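Local coordinates for transcriptional regulator, Crp/Fnr family (Eubacterium rectale ATCC 33656, PDB 3DV8), which is a putative Crp/Fnr-family transcriptional regulator, probably binding DNA as a dimer in response to an effector sensed by its cyclic nucleotide-binding domain, at residues Gln54-Ile59 and Ala176-Ser181; Thr68-Phe73 and Cys78-Ser83; Glu196-Leu201 and Ser211-Thr216. All blocks are in the same frame, centred on the assembly; numbering follows the deposited sequence.

Interactions 1 and 2 lie next to each other, with centres 11 Å apart. Strands 55-60 and 66-72 are neighbours in one antiparallel sheet of the cyclic nucleotide-binding domain. His178 ND1 lies 2.7 Å from Thr68 OG1, and Leu55 N lies 2.8 Å from Leu72 O. Interaction 1 joins this sheet to the DNA-binding domain. Interaction 2 joins its outermost strand, 66-72, to the loop that in nucleotide-binding relatives holds the ligand phosphate. Interaction 3 is internal to the winged-helix domain. Its centre is 22 Å from that of interaction 1 and 30 Å from that of interaction 2, and it touches neither.

Interaction 1 (Gln54-Ile59 and Ala176-Ser181); sequences QLRTYI and ANHLGS
Arg56 and His178 grip the same polar atom, Thr68 OG1. Arg56 NE and His178 ND1 each hydrogen-bond to it. The two side chains meet at an angle there. Arg56 NE is 4.0 Å from His178 CE1, and the guanidinium and imidazole planes are 68° apart. Arg56 extends from the strand with CG opposite its backbone N (chi1 -177°) and bends at chi2, which carries the guanidinium to the helix. At the far edge of the guanidinium, NH2 lies 3.0 Å from Asn177 O, but the angle is too poor for a hydrogen bond. The same NH2 is 4.0 Å from Asn177 CB. Asn177 O lies in the last turn of helix 172-179, so a weak electrostatic attraction is possible. Gly180 ends this helix with a positive phi of 74°, and Ser181 N bonds back to Ala176 O at 3.0 Å.

Arg56 sits on a strand of the beta roll that forms the cyclic nucleotide-binding domain. By analogy with the family, helix 172-179 is probably the first helix of the helix-turn-helix. The contact therefore crosses the boundary between the sensing and DNA-binding domains.

Within the strand, Tyr58 lies against one face of the guanidinium, with CG 3.4 Å above its plane and over its centre. Glu66 forms a salt bridge with Arg56 NH1. A leucine in place of Arg56 would probably leave Glu66 without its salt-bridge partner and Thr68 OG1 without the NE bond that helps fix it for His178. His178 also meets the ring of Phe155 on helix 148-163.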
loop_
_atom_site.group_PDB
_atom_site.type_symbol
_atom_site.label_atom_id
_atom_site.label_comp_id
_atom_site.label_asym_id
_atom_site.label_seq_id
_atom_site.Cartn_x
_atom_site.Cartn_y
_atom_site.Cartn_z
ATOM N N GLN A 54 -6.800 -7.887 19.779
ATOM C CA GLN A 54 -6.288 -6.789 18.969
ATOM C C GLN A 54 -4.842 -7.059 18.518
ATOM O O GLN A 54 -3.967 -7.299 19.358
ATOM C CB GLN A 54 -6.386 -5.493 19.777
ATOM C CG GLN A 54 -6.083 -4.209 18.991
ATOM C CD GLN A 54 -6.223 -2.958 19.851
ATOM O OE1 GLN A 54 -7.206 -2.787 20.573
ATOM N NE2 GLN A 54 -5.243 -2.079 19.766
ATOM N N LEU A 55 -4.633 -7.058 17.191
ATOM C CA LEU A 55 -3.325 -7.268 16.558
ATOM C C LEU A 55 -2.901 -5.992 15.845
ATOM O O LEU A 55 -3.744 -5.198 15.399
ATOM C CB LEU A 55 -3.353 -8.427 15.558
ATOM C CG LEU A 55 -3.744 -9.816 16.079
ATOM C CD1 LEU A 55 -3.706 -10.828 14.921
ATOM C CD2 LEU A 55 -2.844 -10.276 17.241
ATOM N N ARG A 56 -1.590 -5.820 15.733
ATOM C CA ARG A 56 -0.996 -4.653 15.118
ATOM C C ARG A 56 0.047 -5.057 14.063
ATOM O O ARG A 56 1.078 -5.651 14.416
ATOM C CB ARG A 56 -0.323 -3.856 16.222
ATOM C CG ARG A 56 0.309 -2.548 15.792
ATOM C CD ARG A 56 1.605 -2.302 16.528
ATOM N NE ARG A 56 2.321 -1.159 15.966
ATOM C CZ ARG A 56 3.586 -0.843 16.220
ATOM N NH1 ARG A 56 4.349 -1.619 16.977
ATOM N NH2 ARG A 56 4.104 0.235 15.642
ATOM N N THR A 57 -0.226 -4.723 12.790
ATOM C CA THR A 57 0.701 -4.958 11.682
ATOM C C THR A 57 1.514 -3.682 11.496
ATOM O O THR A 57 0.952 -2.613 11.345
ATOM C CB THR A 57 -0.018 -5.338 10.398
ATOM O OG1 THR A 57 -0.718 -6.560 10.630
ATOM C CG2 THR A 57 0.977 -5.539 9.236
ATOM N N TYR A 58 2.838 -3.810 11.542
ATOM C CA TYR A 58 3.749 -2.680 11.391
ATOM C C TYR A 58 5.040 -3.057 10.665
ATOM O O TYR A 58 5.314 -4.245 10.400
ATOM C CB TYR A 58 4.055 -2.066 12.766
ATOM C CG TYR A 58 4.836 -2.927 13.760
ATOM C CD1 TYR A 58 4.236 -4.023 14.407
ATOM C CD2 TYR A 58 6.153 -2.599 14.114
ATOM C CE1 TYR A 58 4.945 -4.798 15.351
ATOM C CE2 TYR A 58 6.869 -3.364 15.046
ATOM C CZ TYR A 58 6.259 -4.459 15.666
ATOM O OH TYR A 58 6.971 -5.202 16.577
ATOM N N ILE A 59 5.806 -2.025 10.322
ATOM C CA ILE A 59 7.092 -2.191 9.663
ATOM C C ILE A 59 8.154 -1.505 10.504
ATOM O O ILE A 59 7.865 -0.540 11.200
ATOM C CB ILE A 59 7.070 -1.723 8.180
ATOM C CG1 ILE A 59 6.721 -0.229 8.033
ATOM C CG2 ILE A 59 6.091 -2.596 7.395
ATOM C CD1 ILE A 59 6.805 0.276 6.602
ATOM N N ALA A 176 4.803 7.522 18.980
ATOM C CA ALA A 176 5.863 7.683 17.954
ATOM C C ALA A 176 5.981 6.455 17.042
ATOM O O ALA A 176 6.113 6.599 15.835
ATOM C CB ALA A 176 7.221 7.982 18.601
ATOM N N ASN A 177 5.920 5.262 17.637
ATOM C CA ASN A 177 5.961 3.986 16.902
ATOM C C ASN A 177 4.709 3.723 16.057
ATOM O O ASN A 177 4.792 3.047 15.038
ATOM C CB ASN A 177 6.236 2.810 17.852
ATOM C CG ASN A 177 7.642 2.857 18.479
ATOM O OD1 ASN A 177 8.505 3.629 18.055
ATOM N ND2 ASN A 177 7.865 2.032 19.498
ATOM N N HIS A 178 3.560 4.245 16.483
ATOM C CA HIS A 178 2.331 4.166 15.679
ATOM C C HIS A 178 2.369 5.056 14.437
ATOM O O HIS A 178 1.939 4.630 13.370
ATOM C CB HIS A 178 1.080 4.514 16.501
ATOM C CG HIS A 178 0.554 3.375 17.306
ATOM N ND1 HIS A 178 0.132 2.203 16.717
ATOM C CD2 HIS A 178 0.329 3.236 18.634
ATOM C CE1 HIS A 178 -0.303 1.379 17.651
ATOM N NE2 HIS A 178 -0.204 1.983 18.823
ATOM N N LEU A 179 2.903 6.269 14.590
ATOM C CA LEU A 179 2.918 7.292 13.546
ATOM C C LEU A 179 4.183 7.415 12.682
ATOM O O LEU A 179 4.174 8.183 11.722
ATOM C CB LEU A 179 2.640 8.663 14.202
ATOM C CG LEU A 179 1.364 8.804 15.045
ATOM C CD1 LEU A 179 1.300 10.199 15.627
ATOM C CD2 LEU A 179 0.105 8.508 14.240
ATOM N N GLY A 180 5.253 6.676 12.972
ATOM C CA GLY A 180 6.502 6.851 12.225
ATOM C C GLY A 180 7.245 8.123 12.604
ATOM O O GLY A 180 7.927 8.697 11.757
ATOM N N SER A 181 7.136 8.548 13.869
ATOM C CA SER A 181 7.801 9.752 14.387
ATOM C C SER A 181 8.825 9.369 15.469
ATOM O O SER A 181 9.066 8.175 15.700
ATOM C CB SER A 181 6.748 10.714 14.939
ATOM O OG SER A 181 7.331 11.970 15.245
#

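Interaction 2 (Thr68-Phe73 and Cys78-Ser83)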
loop_
_atom_site.group_PDB
_atom_site.type_symbol
_atom_site.label_atom_id
_atom_site.label_comp_id
_atom_site.label_asym_id
_atom_site.label_seq_id
_atom_site.Cartn_x
_atom_site.Cartn_y
_atom_site.Cartn_z
ATOM N N THR A 68 2.700 1.946 12.226
ATOM C CA THR A 68 1.597 0.974 12.124
ATOM C C THR A 68 0.926 1.077 10.747
ATOM O O THR A 68 0.528 2.167 10.330
ATOM C CB THR A 68 0.502 1.214 13.210
ATOM O OG1 THR A 68 1.087 1.086 14.511
ATOM C CG2 THR A 68 -0.672 0.232 13.084
ATOM N N LEU A 69 0.812 -0.054 10.054
ATOM C CA LEU A 69 0.127 -0.115 8.773
ATOM C C LEU A 69 -1.387 -0.170 9.016
ATOM O O LEU A 69 -2.142 0.601 8.430
ATOM C CB LEU A 69 0.608 -1.306 7.943
ATOM C CG LEU A 69 2.106 -1.332 7.599
ATOM C CD1 LEU A 69 2.391 -2.515 6.694
ATOM C CD2 LEU A 69 2.573 -0.049 6.926
ATOM N N TYR A 70 -1.817 -1.080 9.881
ATOM C CA TYR A 70 -3.230 -1.233 10.232
ATOM C C TYR A 70 -3.353 -2.084 11.481
ATOM O O TYR A 70 -2.377 -2.710 11.919
ATOM C CB TYR A 70 -4.014 -1.899 9.081
ATOM C CG TYR A 70 -3.436 -3.229 8.638
ATOM C CD1 TYR A 70 -3.820 -4.424 9.258
ATOM C CD2 TYR A 70 -2.483 -3.289 7.603
ATOM C CE1 TYR A 70 -3.271 -5.649 8.875
ATOM C CE2 TYR A 70 -1.932 -4.510 7.197
ATOM C CZ TYR A 70 -2.324 -5.689 7.846
ATOM O OH TYR A 70 -1.795 -6.898 7.459
ATOM N N ARG A 71 -4.562 -2.110 12.030
ATOM C CA ARG A 71 -4.910 -2.934 13.182
ATOM C C ARG A 71 -6.023 -3.916 12.802
ATOM O O ARG A 71 -6.888 -3.607 11.974
ATOM C CB ARG A 71 -5.347 -2.063 14.354
ATOM C CG ARG A 71 -4.199 -1.402 15.104
ATOM C CD ARG A 71 -4.747 -0.320 16.024
ATOM N NE ARG A 71 -3.890 0.032 17.159
ATOM C CZ ARG A 71 -4.097 1.074 17.974
ATOM N NH1 ARG A 71 -5.071 1.964 17.758
ATOM N NH2 ARG A 71 -3.279 1.273 18.998
ATOM N N LEU A 72 -5.966 -5.099 13.414
ATOM C CA LEU A 72 -6.966 -6.151 13.256
ATOM C C LEU A 72 -7.635 -6.344 14.628
ATOM O O LEU A 72 -6.943 -6.425 15.649
ATOM C CB LEU A 72 -6.306 -7.442 12.769
ATOM C CG LEU A 72 -5.535 -7.401 11.442
ATOM C CD1 LEU A 72 -4.908 -8.758 11.206
ATOM C CD2 LEU A 72 -6.428 -7.018 10.257
ATOM N N PHE A 73 -8.972 -6.396 14.635
ATOM C CA PHE A 73 -9.800 -6.545 15.858
ATOM C C PHE A 73 -10.587 -7.867 15.820
ATOM O O PHE A 73 -10.301 -8.720 14.976
ATOM C CB PHE A 73 -10.740 -5.337 15.964
ATOM C CG PHE A 73 -10.024 -4.028 16.014
ATOM C CD1 PHE A 73 -9.505 -3.554 17.225
ATOM C CD2 PHE A 73 -9.856 -3.266 14.857
ATOM C CE1 PHE A 73 -8.834 -2.328 17.290
ATOM C CE2 PHE A 73 -9.186 -2.030 14.900
ATOM C CZ PHE A 73 -8.674 -1.556 16.120
ATOM N N CYS A 78 -6.202 -12.173 9.338
ATOM C CA CYS A 78 -4.849 -11.780 9.014
ATOM C C CYS A 78 -4.411 -12.627 7.826
ATOM O O CYS A 78 -4.438 -13.853 7.912
ATOM C CB CYS A 78 -3.938 -12.028 10.206
ATOM S SG CYS A 78 -2.276 -11.489 9.919
ATOM N N LEU A 79 -4.052 -11.973 6.722
ATOM C CA LEU A 79 -3.541 -12.650 5.526
ATOM C C LEU A 79 -2.016 -12.663 5.491
ATOM O O LEU A 79 -1.421 -13.695 5.156
ATOM C CB LEU A 79 -4.066 -11.979 4.246
ATOM C CG LEU A 79 -3.632 -12.532 2.874
ATOM C CD1 LEU A 79 -3.808 -14.044 2.772
ATOM C CD2 LEU A 79 -4.404 -11.851 1.758
ATOM N N LEU A 80 -1.397 -11.527 5.856
ATOM C CA LEU A 80 0.072 -11.326 5.761
ATOM C C LEU A 80 0.942 -12.160 6.711
ATOM O O LEU A 80 2.170 -12.198 6.553
ATOM C CB LEU A 80 0.433 -9.831 5.828
ATOM C CG LEU A 80 -0.267 -8.920 4.801
ATOM C CD1 LEU A 80 0.174 -7.470 4.996
ATOM C CD2 LEU A 80 -0.035 -9.367 3.353
ATOM N N SER A 81 0.304 -12.819 7.684
ATOM C CA SER A 81 0.955 -13.824 8.542
ATOM C C SER A 81 1.256 -15.127 7.746
ATOM O O SER A 81 2.030 -15.973 8.223
ATOM C CB SER A 81 0.099 -14.112 9.779
ATOM O OG SER A 81 -1.242 -14.313 9.394
ATOM N N ALA A 82 0.613 -15.290 6.576
ATOM C CA ALA A 82 0.867 -16.373 5.629
ATOM C C ALA A 82 1.425 -15.810 4.292
ATOM O O ALA A 82 1.198 -16.415 3.252
ATOM C CB ALA A 82 -0.426 -17.172 5.389
ATOM N N SER A 83 2.177 -14.694 4.332
ATOM C CA SER A 83 2.755 -14.014 3.120
ATOM C C SER A 83 3.543 -14.900 2.135
ATOM O O SER A 83 3.529 -14.656 0.922
ATOM C CB SER A 83 3.663 -12.825 3.516
ATOM O OG SER A 83 2.929 -11.728 4.022
HETATM O O HOH W 1 -3.498 -8.908 7.054
#
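The nearest CA atoms across the segments, Leu72 CA and Cys78 CA, are 7.4 Å apart. No hydrogen bond joins the two segments directly. In 68-73, Leu69 and Tyr70 both face Thr57 of the neighbouring strand, a classic beta bulge. In 78-83, the chain leaves strand 77-78 and turns into a short 3-10 segment. Ala82 N bonds to Leu79 O at 2.9 Å, and Ser83 OG bonds to Leu80 O at 2.7 Å.

Two side chains of the strand carry the contact. Leu72 lays CD1 against Cys78 CB at 3.6 Å. With Tyr70 CG between the backbone N and the carbonyl carbon (chi1 55°), the ring extends from the strand so that its hydroxyl end meets Leu80. Leu80 CD1 comes to the ring edge, 4.2 Å from Tyr70 CZ. Leu72 CG packs at the same ring's edge, in plane. Arg132 of helix 119-145 touches both Tyr70 and Leu72.

In Crp relatives the equivalent loop includes the phosphate-binding cassette; a similar role here is possible but unproven. Cys84, the next residue after 78-83 in this loop, forms a disulfide with Cys44.

One water bridges the segments, 2.7 Å from Tyr70 OH and accepting from Leu79 N at 3.1 Å. The water thus gives both the buried phenol and the Leu79 amide a polar partner, while direct contact between the segments is apolar.

Interaction 3 (Glu196-Leu201 and Ser211-Thr216)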
loop_
_atom_site.group_PDB
_atom_site.type_symbol
_atom_site.label_atom_id
_atom_site.label_comp_id
_atom_site.label_asym_id
_atom_site.label_seq_id
_atom_site.Cartn_x
_atom_site.Cartn_y
_atom_site.Cartn_z
ATOM N N GLU A 196 -2.495 24.127 24.818
ATOM C CA GLU A 196 -3.771 24.466 24.147
ATOM C C GLU A 196 -5.040 23.865 24.809
ATOM O O GLU A 196 -6.132 24.023 24.270
ATOM C CB GLU A 196 -3.705 24.072 22.654
ATOM C CG GLU A 196 -2.674 24.868 21.847
ATOM C CD GLU A 196 -3.020 26.348 21.734
ATOM O OE1 GLU A 196 -4.141 26.665 21.280
ATOM O OE2 GLU A 196 -2.169 27.193 22.097
ATOM N N GLY A 197 -4.916 23.187 25.954
ATOM C CA GLY A 197 -6.067 22.591 26.643
ATOM C C GLY A 197 -6.741 21.379 26.004
ATOM O O GLY A 197 -7.843 21.009 26.412
ATOM N N LEU A 198 -6.097 20.749 25.025
ATOM C CA LEU A 198 -6.666 19.572 24.354
ATOM C C LEU A 198 -6.516 18.295 25.185
ATOM O O LEU A 198 -7.397 17.422 25.155
ATOM C CB LEU A 198 -6.015 19.368 22.985
ATOM C CG LEU A 198 -6.121 20.540 21.995
ATOM C CD1 LEU A 198 -5.393 20.180 20.703
ATOM C CD2 LEU A 198 -7.570 20.929 21.706
ATOM N N VAL A 199 -5.384 18.180 25.889
ATOM C CA VAL A 199 -5.062 17.019 26.733
ATOM C C VAL A 199 -4.426 17.445 28.050
ATOM O O VAL A 199 -3.999 18.590 28.187
ATOM C CB VAL A 199 -4.058 16.058 26.027
ATOM C CG1 VAL A 199 -4.617 15.568 24.712
ATOM C CG2 VAL A 199 -2.706 16.741 25.790
ATOM N N LYS A 200 -4.403 16.517 29.010
ATOM C CA LYS A 200 -3.702 16.677 30.288
ATOM C C LYS A 200 -2.637 15.571 30.336
ATOM O O LYS A 200 -2.931 14.407 30.035
ATOM C CB LYS A 200 -4.654 16.550 31.469
ATOM C CG LYS A 200 -3.995 16.814 32.819
ATOM C CD LYS A 200 -4.954 16.720 33.991
ATOM C CE LYS A 200 -5.511 15.314 34.188
ATOM N NZ LYS A 200 -6.303 15.182 35.438
ATOM N N LEU A 201 -1.410 15.944 30.703
ATOM C CA LEU A 201 -0.284 15.009 30.797
ATOM C C LEU A 201 0.073 14.817 32.259
ATOM O O LEU A 201 0.199 15.790 32.992
ATOM C CB LEU A 201 0.924 15.534 30.020
ATOM C CG LEU A 201 0.703 15.796 28.527
ATOM C CD1 LEU A 201 1.919 16.476 27.932
ATOM C CD2 LEU A 201 0.366 14.500 27.790
ATOM N N SER A 211 -12.303 16.469 23.374
ATOM C CA SER A 211 -12.497 15.524 22.285
ATOM C C SER A 211 -13.118 16.196 21.033
ATOM O O SER A 211 -12.805 15.803 19.907
ATOM C CB SER A 211 -13.363 14.354 22.757
ATOM O OG SER A 211 -13.359 13.319 21.797
ATOM N N LYS A 212 -13.995 17.186 21.242
ATOM C CA LYS A 212 -14.606 17.963 20.150
ATOM C C LYS A 212 -13.532 18.756 19.386
ATOM O O LYS A 212 -13.493 18.699 18.156
ATOM C CB LYS A 212 -15.710 18.896 20.674
ATOM N N ARG A 213 -12.652 19.457 20.113
ATOM C CA ARG A 213 -11.541 20.228 19.489
ATOM C C ARG A 213 -10.463 19.373 18.823
ATOM O O ARG A 213 -9.897 19.804 17.817
ATOM C CB ARG A 213 -10.866 21.176 20.473
ATOM C CG ARG A 213 -11.664 22.412 20.785
ATOM C CD ARG A 213 -10.964 23.216 21.856
ATOM N NE ARG A 213 -9.659 23.729 21.440
ATOM C CZ ARG A 213 -8.791 24.355 22.241
ATOM N NH1 ARG A 213 -9.059 24.562 23.532
ATOM N NH2 ARG A 213 -7.632 24.777 21.738
ATOM N N LEU A 214 -10.139 18.210 19.399
ATOM C CA LEU A 214 -9.189 17.274 18.757
ATOM C C LEU A 214 -9.743 16.792 17.420
ATOM O O LEU A 214 -8.984 16.643 16.462
ATOM C CB LEU A 214 -8.856 16.053 19.637
ATOM C CG LEU A 214 -7.889 16.233 20.802
ATOM C CD1 LEU A 214 -7.825 14.946 21.577
ATOM C CD2 LEU A 214 -6.494 16.635 20.327
ATOM N N GLU A 215 -11.054 16.546 17.368
ATOM C CA GLU A 215 -11.707 16.131 16.128
ATOM C C GLU A 215 -11.651 17.221 15.051
ATOM O O GLU A 215 -11.511 16.889 13.882
ATOM C CB GLU A 215 -13.138 15.637 16.352
ATOM C CG GLU A 215 -13.728 15.016 15.082
ATOM C CD GLU A 215 -14.797 13.995 15.355
ATOM O OE1 GLU A 215 -15.741 14.317 16.109
ATOM O OE2 GLU A 215 -14.693 12.874 14.799
ATOM N N THR A 216 -11.724 18.500 15.436
ATOM C CA THR A 216 -11.587 19.593 14.456
ATOM C C THR A 216 -10.132 19.726 13.916
ATOM O O THR A 216 -9.962 20.206 12.795
ATOM C CB THR A 216 -12.214 20.932 14.938
ATOM O OG1 THR A 216 -11.594 21.357 16.148
ATOM C CG2 THR A 216 -13.712 20.758 15.169
#
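This contact lies in the winged-helix DNA-binding domain, where helix 183-195 ends and the chain enters the wing. By analogy with the family, helix 183-195 is probably the recognition helix. Gly197 closes it in a Schellman motif, with a positive phi of 70°. The chain then passes through Leu198 into strand 199-202, returns along strand 205-208 and enters helix 211-219. Helix 211-219 packs back on the turn, with Leu198 CA 6.6 Å from Leu214 CA.

Leu198 meets two adjacent residues of that helix, with a different methyl for each. CD1 meets Leu214 CD2 at 3.7 Å, apolar branch against apolar branch. CD2 lies over one face of the Arg213 guanidinium, 3.4 Å above its plane and offset toward the rim. It also touches the start of the same side chain, 3.5 Å from Arg213 CB. The bend at chi3 of Arg213 (64°) helps fold the chain around this methyl. Phe193 of helix 183-195 packs on both leucines, and Ile208 and Ala153 add to the packing on Leu214.

The polar end of Arg213 lies at the end of helix 183-195. Its NH2 is 3.0 Å from Glu196 O, a carbonyl at the helix C-terminus. The Glu196 carboxylate makes a long salt bridge, with OE1 4.0 Å from Arg213 NH2. OE1 sits at the guanidinium edge, in plane, but the carboxylate itself is turned 86° to the guanidinium. On the helix side, Thr216 OG1 bonds to Arg213 O at 2.8 Å.

The chemistry is two-layered. Buried leucines join the helix to the turn, while the exposed arginine brings positive charge to the carbonyl end of helix 183-195, where it would probably offset the negative end of the helix dipole.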